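Local coordinates for galactose-binding-like protein (PDB 7M1B) that is a SusE-like protein that probably binds glycans, perhaps galactose-containing ones, and may also have a degradative role in its gut bacterium, at residues 343-346 against 347-351. Sequence-based numbering, arbitrary orientation.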
# COMPACT_ATOMS: atom_id res chain seq x y z
N PHE A 343 -2.32 -7.25 1.06
CA PHE A 343 -2.34 -6.24 0.01
C PHE A 343 -0.93 -5.69 -0.21
O PHE A 343 -0.25 -5.35 0.74
CB PHE A 343 -3.26 -5.05 0.42
CG PHE A 343 -4.67 -5.52 0.66
CD1 PHE A 343 -5.52 -5.70 -0.42
CD2 PHE A 343 -5.11 -5.98 1.89
CE1 PHE A 343 -6.81 -6.18 -0.24
CE2 PHE A 343 -6.40 -6.45 2.08
CZ PHE A 343 -7.24 -6.61 1.01
N GLU A 344 -0.54 -5.45 -1.49
CA GLU A 344 0.80 -4.96 -1.79
C GLU A 344 0.70 -3.48 -2.15
O GLU A 344 -0.36 -2.99 -2.61
CB GLU A 344 1.42 -5.66 -3.00
CG GLU A 344 1.41 -7.16 -2.88
CD GLU A 344 2.23 -7.86 -3.93
OE1 GLU A 344 2.58 -7.21 -4.89
OE2 GLU A 344 2.50 -9.05 -3.74
N PHE A 345 1.74 -2.73 -1.79
CA PHE A 345 1.75 -1.32 -2.11
C PHE A 345 2.39 -1.08 -3.45
O PHE A 345 3.18 -1.90 -3.91
CB PHE A 345 2.62 -0.53 -1.14
CG PHE A 345 1.91 -0.32 0.16
CD1 PHE A 345 0.82 0.59 0.21
CD2 PHE A 345 2.19 -1.09 1.28
CE1 PHE A 345 0.12 0.74 1.39
CE2 PHE A 345 1.51 -0.88 2.47
CZ PHE A 345 0.48 0.04 2.51
N LEU A 346 2.09 0.12 -3.98
CA LEU A 346 2.75 0.55 -5.21
C LEU A 346 4.26 0.71 -4.98
O LEU A 346 4.66 1.02 -3.85
CB LEU A 346 2.08 1.82 -5.80
CG LEU A 346 0.58 1.79 -6.09
CD1 LEU A 346 0.04 3.22 -6.12
CD2 LEU A 346 0.28 1.09 -7.42
N ALA A 347 5.11 0.37 -5.98
CA ALA A 347 6.56 0.60 -5.93
C ALA A 347 6.93 2.10 -5.98
O ALA A 347 7.89 2.55 -5.34
CB ALA A 347 7.30 -0.21 -6.96
N ASP A 348 6.14 2.89 -6.70
CA ASP A 348 6.51 4.27 -6.97
C ASP A 348 5.91 5.15 -5.87
O ASP A 348 5.12 6.04 -6.13
CB ASP A 348 6.09 4.61 -8.40
CG ASP A 348 4.61 4.34 -8.66
OD1 ASP A 348 4.03 3.44 -7.99
OD2 ASP A 348 4.03 5.04 -9.50
N ILE A 349 6.14 4.80 -4.60
CA ILE A 349 5.55 5.61 -3.55
C ILE A 349 6.73 6.16 -2.75
O ILE A 349 7.80 5.55 -2.78
CB ILE A 349 4.56 4.80 -2.67
CG1 ILE A 349 5.25 3.57 -2.07
CG2 ILE A 349 3.27 4.45 -3.44
CD1 ILE A 349 4.46 2.83 -0.97
N PRO A 350 6.59 7.32 -2.07
CA PRO A 350 7.65 7.91 -1.28
C PRO A 350 7.62 7.20 0.08
O PRO A 350 6.61 6.55 0.40
CB PRO A 350 7.18 9.38 -1.08
CG PRO A 350 5.67 9.35 -1.23
CD PRO A 350 5.35 8.12 -2.05
N PRO A 351 8.66 7.37 0.92
CA PRO A 351 8.59 6.95 2.33
C PRO A 351 7.44 7.73 2.96
O PRO A 351 7.24 8.89 2.63
CB PRO A 351 9.91 7.47 2.92
CG PRO A 351 10.86 7.48 1.71
CD PRO A 351 9.96 8.02 0.61
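L346 and I349 come together where the chain leaves strand 341-344 in extended form, bends at A347 and then passes through an inverse gamma turn centred on D348, spanned by a weak hydrogen bond from I349 N to A347 O (2.9 Å). The bend and the turn together bring the I349 side chain back against the residues that precede it. Its CG1 approaches L346 O to 3.2 Å, a close van der Waals contact of a methylene on a carbonyl oxygen. A chi1 of 56° flanks CG1 with both the N and the C of its own backbone, and from there the extended second torsion carries CD1 onward. CD1 ends 3.8 Å from F345 CB and meets the F345 ring obliquely. The other branch, CG2, packs alongside L346 CB at 3.7 Å, so both arms of the isoleucine lie on L346 and the CD1 end alone reaches F345. On the solvent side, D348 turns its carboxylate back toward L346, where OD1 rests 3.4 Å from CB. Replacing I349 with alanine would probably open a gap beside F345 CB and L346 CB and strip the L346 carbonyl of its packing against CG1 and CD1.

The loop joins two strands that both pair with 256-274 in the galactose-binding-like domain. F345 points its ring into the interior, against F271 and L313, while I349 also touches L313. Between 343-346 and 347-351 cohesion is chiefly apolar, with F345 and I349 buried and L346 and D348 on the more solvent-exposed side; hydrogen bonds from this loop to S269, L313 and the Q267 side chain, by contrast, tie it to the neighbouring strands.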